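Side-chain contacts in oxetanocin-like protein (Pyrococcus furiosus, PDB 1XX7), which probably removes the phosphate from 2'-deoxyribonucleoside 5'-phosphates, acting as a metal-dependent, homodimeric phosphohydrolase of the HD-domain family: residues S42-F47 against M136-Y141; V65-K70 against T122-L127; A72-L77 against P108-L113; E115-A120 against I130-D135; E142-G147 against E153-L158. All coordinates share one frame; numbering follows the deposited sequence.

Contact 1: residues S42-F47 against M136-Y141; sequences SYRVAF and MIIQAY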
# COMPACT_ATOMS: atom_id res chain seq x y z
N SER A 42 -1.55 -6.84 18.65
CA SER A 42 -2.32 -7.22 19.82
C SER A 42 -3.00 -8.57 19.72
O SER A 42 -3.13 -9.28 20.75
CB SER A 42 -3.39 -6.18 20.14
OG SER A 42 -2.81 -4.96 20.50
N TYR A 43 -3.43 -8.92 18.51
CA TYR A 43 -3.88 -10.27 18.22
C TYR A 43 -2.83 -11.34 18.56
O TYR A 43 -3.15 -12.35 19.24
CB TYR A 43 -4.28 -10.47 16.75
CG TYR A 43 -4.52 -11.93 16.54
CD1 TYR A 43 -5.65 -12.53 17.10
CD2 TYR A 43 -3.60 -12.71 15.94
CE1 TYR A 43 -5.86 -13.89 17.00
CE2 TYR A 43 -3.80 -14.10 15.83
CZ TYR A 43 -4.94 -14.66 16.38
OH TYR A 43 -5.17 -16.00 16.33
N ARG A 44 -1.61 -11.18 18.03
CA ARG A 44 -0.58 -12.22 18.27
C ARG A 44 -0.06 -12.21 19.71
O ARG A 44 0.36 -13.27 20.23
CB ARG A 44 0.58 -12.20 17.27
CG ARG A 44 1.28 -13.54 17.23
CD ARG A 44 2.21 -13.74 16.09
NE ARG A 44 3.33 -12.83 16.16
CZ ARG A 44 4.35 -12.81 15.30
NH1 ARG A 44 4.45 -13.73 14.35
NH2 ARG A 44 5.30 -11.90 15.45
N VAL A 45 -0.09 -11.06 20.35
CA VAL A 45 0.22 -10.98 21.80
C VAL A 45 -0.78 -11.88 22.62
O VAL A 45 -0.35 -12.63 23.50
CB VAL A 45 0.22 -9.50 22.33
CG1 VAL A 45 0.33 -9.45 23.86
CG2 VAL A 45 1.36 -8.73 21.72
N ALA A 46 -2.09 -11.76 22.32
CA ALA A 46 -3.13 -12.60 22.91
C ALA A 46 -2.85 -14.05 22.61
O ALA A 46 -2.84 -14.89 23.54
CB ALA A 46 -4.52 -12.20 22.42
N PHE A 47 -2.56 -14.34 21.32
CA PHE A 47 -2.17 -15.69 20.94
C PHE A 47 -0.96 -16.24 21.71
O PHE A 47 -0.94 -17.40 22.11
CB PHE A 47 -1.94 -15.81 19.42
CG PHE A 47 -1.53 -17.18 19.00
CD1 PHE A 47 -2.46 -18.17 18.84
CD2 PHE A 47 -0.20 -17.51 18.84
CE1 PHE A 47 -2.05 -19.48 18.48
CE2 PHE A 47 0.18 -18.79 18.48
CZ PHE A 47 -0.76 -19.77 18.28
N MET A 136 7.09 -8.68 19.09
CA MET A 136 7.98 -7.66 18.50
C MET A 136 9.27 -8.20 17.92
O MET A 136 9.65 -7.83 16.84
CB MET A 136 8.31 -6.57 19.51
CG MET A 136 8.90 -5.34 18.85
SD MET A 136 9.28 -3.95 19.96
CE MET A 136 10.81 -4.69 20.64
N ILE A 137 9.93 -9.08 18.65
CA ILE A 137 11.22 -9.58 18.27
C ILE A 137 11.05 -10.53 17.12
O ILE A 137 11.87 -10.54 16.19
CB ILE A 137 11.93 -10.35 19.44
CG1 ILE A 137 12.17 -9.45 20.64
CG2 ILE A 137 13.30 -10.89 18.97
CD1 ILE A 137 12.55 -10.24 21.87
N ILE A 138 10.01 -11.34 17.19
CA ILE A 138 9.73 -12.28 16.12
C ILE A 138 9.27 -11.53 14.87
O ILE A 138 9.64 -11.92 13.77
CB ILE A 138 8.71 -13.37 16.54
CG1 ILE A 138 9.30 -14.27 17.63
CG2 ILE A 138 8.33 -14.24 15.35
CD1 ILE A 138 8.23 -15.17 18.38
N GLN A 139 8.49 -10.46 15.05
CA GLN A 139 8.09 -9.60 13.94
C GLN A 139 9.29 -8.96 13.27
O GLN A 139 9.31 -8.84 12.05
CB GLN A 139 7.09 -8.53 14.40
CG GLN A 139 6.48 -7.73 13.22
CD GLN A 139 5.74 -8.63 12.26
OE1 GLN A 139 4.76 -9.27 12.64
NE2 GLN A 139 6.24 -8.72 11.02
N ALA A 140 10.31 -8.61 14.06
CA ALA A 140 11.55 -8.03 13.53
C ALA A 140 12.29 -9.02 12.65
O ALA A 140 12.68 -8.66 11.53
CB ALA A 140 12.45 -7.51 14.66
N TYR A 141 12.38 -10.26 13.09
CA TYR A 141 12.90 -11.36 12.28
C TYR A 141 12.08 -11.56 10.97
O TYR A 141 12.63 -11.70 9.89
CB TYR A 141 12.95 -12.63 13.14
CG TYR A 141 13.05 -13.90 12.35
CD1 TYR A 141 14.29 -14.35 11.85
CD2 TYR A 141 11.91 -14.64 12.06
CE1 TYR A 141 14.38 -15.50 11.11
CE2 TYR A 141 11.99 -15.81 11.30
CZ TYR A 141 13.22 -16.24 10.84
OH TYR A 141 13.29 -17.39 10.09

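Contact 2: residues V65-K70 against T122-L127; sequences VEKALK and TLEGQL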
# COMPACT_ATOMS: atom_id res chain seq x y z
N VAL A 65 -5.52 -17.55 33.58
CA VAL A 65 -5.54 -17.41 32.16
C VAL A 65 -6.57 -16.41 31.70
O VAL A 65 -6.29 -15.61 30.81
CB VAL A 65 -5.73 -18.76 31.47
CG1 VAL A 65 -5.81 -18.58 29.92
CG2 VAL A 65 -4.58 -19.70 31.85
N GLU A 66 -7.74 -16.43 32.33
CA GLU A 66 -8.76 -15.46 32.07
C GLU A 66 -8.22 -14.06 32.20
O GLU A 66 -8.35 -13.26 31.25
CB GLU A 66 -9.94 -15.63 33.03
CG GLU A 66 -11.03 -14.66 32.80
CD GLU A 66 -12.27 -14.93 33.59
OE1 GLU A 66 -12.48 -16.08 34.03
OE2 GLU A 66 -13.05 -13.99 33.75
N LYS A 67 -7.63 -13.75 33.38
CA LYS A 67 -7.00 -12.44 33.56
C LYS A 67 -5.89 -12.11 32.54
O LYS A 67 -5.82 -10.99 32.06
CB LYS A 67 -6.45 -12.30 34.96
CG LYS A 67 -5.70 -10.97 35.21
CD LYS A 67 -5.10 -10.96 36.59
CE LYS A 67 -6.11 -10.53 37.62
NZ LYS A 67 -5.61 -10.88 38.99
N ALA A 68 -5.03 -13.06 32.23
CA ALA A 68 -3.95 -12.83 31.31
C ALA A 68 -4.43 -12.52 29.86
O ALA A 68 -3.86 -11.66 29.20
CB ALA A 68 -2.99 -13.99 31.34
N LEU A 69 -5.51 -13.18 29.42
CA LEU A 69 -6.10 -12.90 28.12
C LEU A 69 -6.82 -11.57 28.12
O LEU A 69 -6.69 -10.80 27.14
CB LEU A 69 -7.04 -14.03 27.66
CG LEU A 69 -6.42 -15.42 27.59
CD1 LEU A 69 -7.50 -16.49 27.24
CD2 LEU A 69 -5.27 -15.45 26.62
N LYS A 70 -7.51 -11.21 29.20
CA LYS A 70 -8.12 -9.87 29.22
C LYS A 70 -7.04 -8.78 29.12
O LYS A 70 -7.21 -7.80 28.41
CB LYS A 70 -8.93 -9.61 30.48
CG LYS A 70 -10.21 -10.38 30.65
CD LYS A 70 -10.85 -9.99 31.98
CE LYS A 70 -12.11 -10.75 32.25
NZ LYS A 70 -12.95 -10.11 33.35
N THR A 122 2.89 -8.67 38.78
CA THR A 122 2.15 -9.93 38.96
C THR A 122 2.53 -11.00 37.93
O THR A 122 3.14 -10.71 36.92
CB THR A 122 0.67 -9.72 38.90
OG1 THR A 122 0.27 -9.42 37.54
CG2 THR A 122 0.25 -8.60 39.90
N LEU A 123 2.18 -12.25 38.19
CA LEU A 123 2.53 -13.32 37.23
C LEU A 123 1.91 -13.03 35.85
O LEU A 123 2.55 -13.19 34.80
CB LEU A 123 2.05 -14.68 37.72
CG LEU A 123 2.89 -15.50 38.75
CD1 LEU A 123 3.34 -14.68 39.95
CD2 LEU A 123 2.09 -16.74 39.19
N GLU A 124 0.64 -12.62 35.87
CA GLU A 124 -0.13 -12.36 34.66
C GLU A 124 0.41 -11.12 33.93
O GLU A 124 0.56 -11.15 32.74
CB GLU A 124 -1.62 -12.20 34.98
CG GLU A 124 -2.31 -13.52 35.34
CD GLU A 124 -1.92 -14.07 36.76
OE1 GLU A 124 -1.86 -13.28 37.71
OE2 GLU A 124 -1.62 -15.28 36.88
N GLY A 125 0.73 -10.05 34.66
CA GLY A 125 1.39 -8.88 34.10
C GLY A 125 2.73 -9.19 33.44
O GLY A 125 3.02 -8.71 32.34
N GLN A 126 3.56 -9.99 34.11
CA GLN A 126 4.83 -10.43 33.55
C GLN A 126 4.65 -11.27 32.30
O GLN A 126 5.43 -11.15 31.33
CB GLN A 126 5.59 -11.31 34.53
CG GLN A 126 6.06 -10.66 35.80
CD GLN A 126 6.71 -11.71 36.70
OE1 GLN A 126 7.60 -12.43 36.28
NE2 GLN A 126 6.27 -11.77 37.94
N LEU A 127 3.67 -12.18 32.36
CA LEU A 127 3.37 -13.05 31.22
C LEU A 127 3.02 -12.25 29.92
O LEU A 127 3.49 -12.59 28.85
CB LEU A 127 2.23 -14.04 31.55
CG LEU A 127 1.79 -14.94 30.38
CD1 LEU A 127 2.93 -15.73 29.79
CD2 LEU A 127 0.68 -15.89 30.83

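Contact 3: residues A72-L77 against P108-L113; sequences AIIHDL and PEYTEL. With NI (nickel (II) ion), chain G.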
# COMPACT_ATOMS: atom_id res chain seq x y z
N ALA A 72 -3.98 -8.97 27.77
CA ALA A 72 -3.42 -9.00 26.44
C ALA A 72 -4.29 -8.23 25.41
O ALA A 72 -3.77 -7.53 24.56
CB ALA A 72 -3.25 -10.41 26.01
N ILE A 73 -5.60 -8.38 25.55
CA ILE A 73 -6.60 -7.71 24.74
C ILE A 73 -6.63 -6.22 24.96
O ILE A 73 -6.67 -5.46 23.98
CB ILE A 73 -8.00 -8.33 24.93
CG1 ILE A 73 -8.03 -9.72 24.34
CG2 ILE A 73 -9.09 -7.47 24.22
CD1 ILE A 73 -9.18 -10.56 24.85
N ILE A 74 -6.58 -5.79 26.21
CA ILE A 74 -6.71 -4.34 26.49
C ILE A 74 -5.36 -3.60 26.51
O ILE A 74 -5.32 -2.39 26.55
CB ILE A 74 -7.52 -4.07 27.78
CG1 ILE A 74 -6.83 -4.65 29.02
CG2 ILE A 74 -8.96 -4.68 27.65
CD1 ILE A 74 -5.80 -3.79 29.65
N HIS A 75 -4.24 -4.32 26.45
CA HIS A 75 -2.99 -3.71 26.87
C HIS A 75 -2.51 -2.51 26.02
O HIS A 75 -1.87 -1.60 26.56
CB HIS A 75 -1.92 -4.76 27.05
CG HIS A 75 -1.15 -5.03 25.81
ND1 HIS A 75 -1.62 -5.85 24.81
CD2 HIS A 75 0.05 -4.56 25.39
CE1 HIS A 75 -0.75 -5.87 23.82
NE2 HIS A 75 0.28 -5.11 24.14
N ASP A 76 -2.84 -2.49 24.72
CA ASP A 76 -2.48 -1.38 23.84
C ASP A 76 -3.71 -0.64 23.33
O ASP A 76 -3.60 0.19 22.43
CB ASP A 76 -1.66 -1.89 22.66
CG ASP A 76 -0.20 -2.12 23.02
OD1 ASP A 76 0.22 -1.73 24.11
OD2 ASP A 76 0.55 -2.70 22.21
N LEU A 77 -4.87 -0.88 23.96
CA LEU A 77 -6.11 -0.25 23.52
C LEU A 77 -6.13 1.28 23.72
O LEU A 77 -6.81 2.00 22.97
CB LEU A 77 -7.26 -0.90 24.26
CG LEU A 77 -8.69 -0.61 23.81
CD1 LEU A 77 -8.88 -0.68 22.25
CD2 LEU A 77 -9.58 -1.62 24.53
N PRO A 108 -13.00 2.48 32.37
CA PRO A 108 -12.52 2.61 33.77
C PRO A 108 -12.45 1.27 34.52
O PRO A 108 -11.68 1.13 35.44
CB PRO A 108 -13.55 3.55 34.41
CG PRO A 108 -14.74 3.55 33.47
CD PRO A 108 -14.19 3.30 32.11
N GLU A 109 -13.23 0.29 34.07
CA GLU A 109 -13.27 -1.06 34.63
C GLU A 109 -12.08 -1.96 34.27
O GLU A 109 -11.97 -3.05 34.79
CB GLU A 109 -14.58 -1.75 34.22
CG GLU A 109 -14.70 -2.12 32.72
CD GLU A 109 -15.15 -0.97 31.79
OE1 GLU A 109 -15.17 0.22 32.18
OE2 GLU A 109 -15.48 -1.26 30.62
N TYR A 110 -11.20 -1.53 33.36
CA TYR A 110 -9.97 -2.26 33.05
C TYR A 110 -8.73 -1.47 33.45
O TYR A 110 -7.64 -1.65 32.87
CB TYR A 110 -9.91 -2.63 31.57
CG TYR A 110 -11.02 -3.54 31.11
CD1 TYR A 110 -11.32 -4.72 31.81
CD2 TYR A 110 -11.78 -3.24 29.99
CE1 TYR A 110 -12.35 -5.56 31.42
CE2 TYR A 110 -12.81 -4.09 29.57
CZ TYR A 110 -13.08 -5.25 30.30
OH TYR A 110 -14.09 -6.09 29.92
N THR A 111 -8.88 -0.58 34.43
CA THR A 111 -7.78 0.30 34.83
C THR A 111 -6.69 -0.50 35.54
O THR A 111 -5.51 -0.34 35.24
CB THR A 111 -8.28 1.43 35.78
OG1 THR A 111 -9.40 2.07 35.19
CG2 THR A 111 -7.19 2.46 35.99
N GLU A 112 -7.13 -1.35 36.48
CA GLU A 112 -6.23 -2.20 37.25
C GLU A 112 -5.53 -3.23 36.38
O GLU A 112 -4.40 -3.59 36.67
CB GLU A 112 -6.97 -2.91 38.39
N LEU A 113 -6.20 -3.69 35.32
CA LEU A 113 -5.60 -4.63 34.36
C LEU A 113 -4.46 -4.01 33.57
O LEU A 113 -3.42 -4.65 33.41
CB LEU A 113 -6.65 -5.19 33.38
CG LEU A 113 -7.68 -6.21 33.90
CD1 LEU A 113 -8.40 -6.77 32.69
CD2 LEU A 113 -7.07 -7.34 34.70
NI NI G . 1.94 -4.22 22.79

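Contact 4: residues E115-A120 against I130-D135; sequences EEYSKA and IADKLD. With NI (nickel (II) ion), chain G.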
# COMPACT_ATOMS: atom_id res chain seq x y z
N GLU A 115 -2.77 -1.39 34.65
CA GLU A 115 -1.74 -1.21 35.71
C GLU A 115 -0.89 -2.47 35.84
O GLU A 115 0.34 -2.37 35.93
CB GLU A 115 -2.35 -0.81 37.08
N GLU A 116 -1.53 -3.65 35.86
CA GLU A 116 -0.79 -4.90 35.99
C GLU A 116 0.16 -5.09 34.82
O GLU A 116 1.29 -5.60 34.98
CB GLU A 116 -1.72 -6.12 36.04
CG GLU A 116 -2.21 -6.48 37.44
CD GLU A 116 -2.84 -7.84 37.54
OE1 GLU A 116 -2.21 -8.87 37.23
OE2 GLU A 116 -3.96 -7.88 38.01
N TYR A 117 -0.32 -4.76 33.62
CA TYR A 117 0.50 -4.88 32.42
C TYR A 117 1.69 -3.90 32.57
O TYR A 117 2.87 -4.30 32.43
CB TYR A 117 -0.29 -4.60 31.12
CG TYR A 117 0.63 -4.57 29.93
CD1 TYR A 117 1.19 -5.73 29.46
CD2 TYR A 117 1.02 -3.37 29.34
CE1 TYR A 117 2.05 -5.74 28.44
CE2 TYR A 117 1.94 -3.37 28.26
CZ TYR A 117 2.44 -4.58 27.84
OH TYR A 117 3.32 -4.69 26.80
N SER A 118 1.38 -2.64 32.85
CA SER A 118 2.43 -1.62 32.83
C SER A 118 3.45 -1.85 33.95
O SER A 118 4.62 -1.77 33.74
CB SER A 118 1.87 -0.18 32.80
OG SER A 118 0.83 -0.00 33.71
N LYS A 119 3.01 -2.26 35.12
CA LYS A 119 3.95 -2.55 36.20
C LYS A 119 4.70 -3.84 35.97
O LYS A 119 5.89 -3.92 36.32
CB LYS A 119 3.19 -2.59 37.52
CG LYS A 119 2.66 -1.23 37.95
CD LYS A 119 3.79 -0.33 38.44
CE LYS A 119 3.26 0.84 39.30
N ALA A 120 4.03 -4.83 35.38
CA ALA A 120 4.59 -6.16 35.10
C ALA A 120 5.20 -6.83 36.34
O ALA A 120 6.31 -7.39 36.30
CB ALA A 120 5.57 -6.08 33.99
N ILE A 130 6.06 -10.40 28.56
CA ILE A 130 6.86 -11.33 27.81
C ILE A 130 6.28 -11.56 26.41
O ILE A 130 7.00 -11.57 25.44
CB ILE A 130 7.05 -12.64 28.57
CG1 ILE A 130 8.02 -12.41 29.73
CG2 ILE A 130 7.66 -13.72 27.65
CD1 ILE A 130 8.02 -13.53 30.73
N ALA A 131 4.98 -11.78 26.33
CA ALA A 131 4.32 -12.06 25.04
C ALA A 131 4.46 -10.88 24.08
O ALA A 131 4.65 -11.04 22.90
CB ALA A 131 2.82 -12.38 25.28
N ASP A 132 4.30 -9.69 24.62
CA ASP A 132 4.39 -8.47 23.86
C ASP A 132 5.78 -8.26 23.19
O ASP A 132 5.89 -7.93 21.99
CB ASP A 132 4.07 -7.34 24.80
CG ASP A 132 4.01 -6.02 24.10
OD1 ASP A 132 3.10 -5.80 23.32
OD2 ASP A 132 4.91 -5.20 24.31
N LYS A 133 6.82 -8.48 23.99
CA LYS A 133 8.19 -8.42 23.53
C LYS A 133 8.52 -9.52 22.57
O LYS A 133 9.25 -9.29 21.61
CB LYS A 133 9.13 -8.44 24.74
CG LYS A 133 9.06 -7.09 25.50
CD LYS A 133 9.61 -7.18 26.91
CE LYS A 133 9.58 -5.81 27.60
NZ LYS A 133 10.01 -4.72 26.65
N LEU A 134 7.98 -10.71 22.79
CA LEU A 134 8.18 -11.82 21.85
C LEU A 134 7.52 -11.59 20.49
O LEU A 134 8.10 -11.91 19.48
CB LEU A 134 7.69 -13.13 22.44
CG LEU A 134 8.53 -13.63 23.63
CD1 LEU A 134 8.01 -14.98 24.05
CD2 LEU A 134 10.00 -13.68 23.32
N ASP A 135 6.31 -11.04 20.47
CA ASP A 135 5.67 -10.68 19.23
C ASP A 135 6.58 -9.70 18.42
O ASP A 135 6.80 -9.91 17.24
CB ASP A 135 4.33 -10.02 19.47
CG ASP A 135 3.74 -9.45 18.21
OD1 ASP A 135 3.37 -10.23 17.29
OD2 ASP A 135 3.69 -8.22 18.13
NI NI G . 1.94 -4.22 22.79

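Contact 5: residues E142-G147 against E153-L158; sequences EYELSG and EFWNAL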
# COMPACT_ATOMS: atom_id res chain seq x y z
N GLU A 142 10.76 -11.54 11.06
CA GLU A 142 9.90 -11.66 9.87
C GLU A 142 10.14 -10.50 8.94
O GLU A 142 10.19 -10.71 7.75
CB GLU A 142 8.42 -11.73 10.26
CG GLU A 142 8.12 -13.02 11.05
CD GLU A 142 6.75 -13.05 11.62
OE1 GLU A 142 5.80 -13.42 10.92
OE2 GLU A 142 6.61 -12.69 12.76
N TYR A 143 10.29 -9.27 9.45
CA TYR A 143 10.51 -8.12 8.57
C TYR A 143 11.90 -8.16 7.92
O TYR A 143 12.03 -7.77 6.80
CB TYR A 143 10.24 -6.76 9.23
CG TYR A 143 8.77 -6.43 9.38
CD1 TYR A 143 7.82 -6.78 8.37
CD2 TYR A 143 8.32 -5.75 10.50
CE1 TYR A 143 6.41 -6.47 8.54
CE2 TYR A 143 6.98 -5.41 10.66
CZ TYR A 143 6.03 -5.78 9.68
OH TYR A 143 4.74 -5.43 9.94
N GLU A 144 12.89 -8.68 8.62
CA GLU A 144 14.20 -8.96 8.03
C GLU A 144 14.17 -9.97 6.87
O GLU A 144 14.84 -9.77 5.88
CB GLU A 144 15.16 -9.44 9.09
CG GLU A 144 15.52 -8.35 10.10
CD GLU A 144 16.37 -8.85 11.28
OE1 GLU A 144 16.74 -10.05 11.32
OE2 GLU A 144 16.68 -8.02 12.17
N LEU A 145 13.38 -11.03 7.00
CA LEU A 145 13.16 -11.96 5.91
C LEU A 145 12.60 -11.32 4.61
O LEU A 145 12.85 -11.80 3.53
CB LEU A 145 12.23 -13.08 6.40
CG LEU A 145 12.76 -14.13 7.40
CD1 LEU A 145 11.67 -15.21 7.60
CD2 LEU A 145 14.02 -14.79 6.86
N SER A 146 11.85 -10.24 4.75
CA SER A 146 11.24 -9.53 3.62
C SER A 146 12.07 -8.32 3.21
O SER A 146 11.67 -7.60 2.31
CB SER A 146 9.82 -9.03 4.00
OG SER A 146 9.01 -10.16 4.27
N GLY A 147 13.19 -8.08 3.91
CA GLY A 147 14.21 -7.21 3.40
C GLY A 147 14.81 -6.16 4.31
O GLY A 147 15.83 -5.55 3.94
N GLU A 153 18.41 -3.59 16.65
CA GLU A 153 18.11 -3.06 17.96
C GLU A 153 16.89 -3.73 18.63
O GLU A 153 16.82 -3.76 19.87
CB GLU A 153 17.85 -1.55 17.87
CG GLU A 153 16.60 -1.25 17.06
CD GLU A 153 16.31 0.21 16.92
OE1 GLU A 153 15.74 0.81 17.88
OE2 GLU A 153 16.61 0.75 15.85
N PHE A 154 15.93 -4.22 17.82
CA PHE A 154 14.66 -4.71 18.38
C PHE A 154 14.89 -6.00 19.15
O PHE A 154 14.13 -6.35 20.04
CB PHE A 154 13.60 -4.88 17.28
CG PHE A 154 13.02 -3.59 16.81
CD1 PHE A 154 12.11 -2.91 17.57
CD2 PHE A 154 13.44 -3.02 15.62
CE1 PHE A 154 11.61 -1.67 17.13
CE2 PHE A 154 12.92 -1.81 15.19
CZ PHE A 154 12.02 -1.15 15.92
N TRP A 155 15.98 -6.68 18.82
CA TRP A 155 16.41 -7.87 19.53
C TRP A 155 16.93 -7.59 20.94
O TRP A 155 17.08 -8.52 21.75
CB TRP A 155 17.49 -8.53 18.71
CG TRP A 155 16.99 -8.97 17.37
CD1 TRP A 155 16.81 -8.21 16.24
CD2 TRP A 155 16.60 -10.30 17.02
NE1 TRP A 155 16.34 -8.99 15.22
CE2 TRP A 155 16.20 -10.28 15.67
CE3 TRP A 155 16.53 -11.51 17.73
CZ2 TRP A 155 15.74 -11.42 15.02
CZ3 TRP A 155 16.08 -12.62 17.09
CH2 TRP A 155 15.69 -12.58 15.75
N ASN A 156 17.23 -6.33 21.24
CA ASN A 156 17.71 -5.96 22.57
C ASN A 156 16.63 -6.20 23.62
O ASN A 156 16.93 -6.25 24.82
CB ASN A 156 18.19 -4.48 22.60
CG ASN A 156 19.45 -4.25 21.74
OD1 ASN A 156 20.21 -5.18 21.46
ND2 ASN A 156 19.66 -2.99 21.33
N ALA A 157 15.37 -6.35 23.19
CA ALA A 157 14.29 -6.64 24.13
C ALA A 157 14.42 -8.05 24.76
O ALA A 157 13.86 -8.27 25.81
CB ALA A 157 12.88 -6.45 23.47
N LEU A 158 15.15 -8.96 24.12
CA LEU A 158 15.48 -10.24 24.77
C LEU A 158 16.10 -10.00 26.16
O LEU A 158 15.74 -10.69 27.13
CB LEU A 158 16.44 -11.07 23.93
CG LEU A 158 15.89 -11.98 22.86
CD1 LEU A 158 17.03 -12.56 21.99
CD2 LEU A 158 15.07 -13.10 23.46

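Contact 1: residues S42-F47 against M136-Y141
The outer nitrogens of Arg-44 bring helix 38-58 against helix 123-145, meeting Ile-138 and Gln-139. By van der Waals contact, Ile-138 CG2 lies 3.8 Å from Arg-44 NH2, with NH1 of the same guanidinium scarcely farther, and the two side chains cross at a slant. At the edge of the guanidinium and close to its plane stands the main chain of the second helix: Gln-139 N is 3.5 Å from Arg-44 NH2, a contact of proximity and not a bond. Arg-44 reaches across because CG is anti to the backbone N (chi1 -159°) and the chain kinks at chi3 (65°).

Both helices belong to the all-helical HD domain, and the arginine lies about 10 Å from the bound nickel ion.

The charged interactions look elsewhere. Arg-44 NE forms a salt bridge with Asp-135, and NH1 pairs with Glu-142 and also binds Ile-13 O of the second subunit, so the acids directly flanking 136-141 hold the group; NH2 also hydrogen-bonds to a flanking residue of helix 123-145. Gln-139 OE1 comes only within 3.9 Å of Arg-44 NH2; its hydrogen bond goes to Lys-20 of the second subunit.

Contact 2: residues V65-K70 against T122-L127
The opening turns of two helices of the HD domain, 65-74 and 123-145, pack here through Ala-68 and Lys-67 on one and Glu-124 and Leu-127 on the other. Their axes approach to 9.1 Å and cross at -42°, and the small Ala-68 lets the backbones come close: its CA is 5.1 Å from the CA of Glu-124. Ala-68 CB touches both Glu-124 CG and, 4.2 Å away, Leu-127 CD2.

Toward the outside, Lys-67 CD rests on Glu-124 CB and CG, both at 4.0 Å, the two chains crossing at about a right angle. This is aliphatic contact between charged residues: Lys-67 NZ stays 4.6 Å from Glu-124 OE1, too far for a salt bridge. The glutamate turns its other oxygen elsewhere, the chain bending at chi2 (73°), and OE2 accepts from the backbone N of Asp-64, just ahead of the first helix.

Thr-122 is the N-cap of helix 123-145; its OG1 accepts from Gly-125 N at 3.0 Å in a fairly straight bond (161°) and is also hydrogen-bonded to Glu-116. Behind the contact, Thr-49 of helix 38-58 touches Ala-68, while Leu-52 and Ala-53 lie against Leu-127.

Contact 3: residues A72-L77 against P108-L113
Ile-74 packs closely against Tyr-110 and Leu-113, using both ends of its branched side chain. CG2 comes over one face of the Tyr-110 ring, 3.9 Å from CD2, while CD1 lies across Leu-113 CB at 4.1 Å. With chi1 at 62°, CG1 is set between the backbone N and the carbonyl carbon, which sends the CG2 methyl and the CG1-CD1 arm toward different partners. Cutting Ile-74 back to alanine would probably open a gap between the turn and Leu-113 and leave the Tyr-110 ring less firmly held on this face.

Ile-74 opens a type I turn, closed at Leu-77, whose two central residues are the adjacent His and Asp of the HD motif: His-75 NE2 binds the nickel ion at 2.3 Å and Asp-76 OD2 at 2.1 Å, with His-41 and Asp-132 completing the site. The imidazole is oriented by its other nitrogen, ND1 donating to Ala-72 O at 2.7 Å nearly in the ring plane.

The far side, at the solvent-exposed Pro-108 and Glu-109, is looser, although Glu-109 CG lies 4.0 Å above the centre of the Tyr-110 ring, on the face opposite Ile-74. Buried Leu-77 packs on Leu-103 and Leu-107 instead of on 108-113.

Contact 4: residues E115-A120 against I130-D135
Asp-132, whose OD1 binds the nickel ion at 2.0 Å, meets the hydroxyl of Tyr-117 with the rest of its carboxylate. This aspartate is the last ligand of the H...HD...D signature that defines HD-domain metalloenzymes; His-41, His-75 and Asp-76 supply the other three positions. It therefore links helix 123-145 to the metal, while Tyr-117 brings in helix 111-119.

The two side chains cross at about a right angle, with ring and carboxylate planes 83° apart. Asp-132 CG lies at the edge of the tyrosine ring, near its plane, yet seen from the aspartate the hydroxyl sits over the carboxylate and not in line with it. Tyr-117 OH is 3.0 Å from Asp-132 OD2, but the angle is too poor for a hydrogen bond, and it is almost as near to CG, at 3.1 Å. Both residues carry their side chains anti to the backbone N (chi1 173° for the tyrosine), which extends the phenol from its helix to the carboxylate.

The ring of Tyr-117 is held from other directions too: it meets the ring of His-75 with planes at about 55° and forms a cation-pi contact with Lys-129. One turn along, Asp-135 acts as a second shell, bonding through OD2 to His-41 ND1. At the metal the aspartate Asp-132 is monodentate, OD2 standing 3.5 Å from the nickel ion.

Contact 5: residues E142-G147 against E153-L158
Glu-144 and Trp-155 are joined by one hydrogen bond, from the indole NE1 to OE2 at 3.2 Å. The bond is moderately straight (154° at the hydrogen), but neither flat group is met squarely: the oxygen lies 18° out of the indole plane, and the N-H comes to it from above the carboxylate, 40° out of plane. The carboxylate reaches this position on a chain extended beyond CG and approaches the pyrrole edge.

Beyond the bond the approach is loose, Glu-144 OE1 lying 4.1 Å from Trp-155 CZ2. The indole is instead bedded on helix 123-145 by Ile-137 and Tyr-141, with Leu-180 also touching it.

In the backbone, helix 123-145 finishes in a Schellman motif: Gly-147 takes positive phi and two bonds run back into the last turn, among them Gly-147 N to Glu-144 O at 3.1 Å. The chain then returns through a 3-10 segment that runs to Trp-155, before helix 157-161, so that the indole bond ties the two sides of this surface bend together. A leucine in place of Glu-144 would probably leave the indole N-H without this acceptor and this polar link across the bend lost.

Because the bond is rather long and off-plane and both residues are partly exposed, it is likely to be of modest strength, steering the indole edge while the apolar bed holds the ring.

Overall arrangement
From the N terminus, helix 38-58 supplies 42-47, the opening side of contact 1, whose loop closes only at 136-141 and encloses contacts 2, 3 and 4. Helix 65-74 opens contact 2 and, at its end, contact 3, which closes at 108-113 inside the loop of contact 2. Contact 4 starts at 115-120, before contact 2 closes at 122-127, so those two cross; it follows contact 3 in series, and both share the nickel ion. Helix 123-145 thus receives contacts 2, 4 and 1 in turn along its length. Contact 5 follows in series, joining that helix's end to the segment leading into helix 157-161, about 25 Å between centres from contact 2.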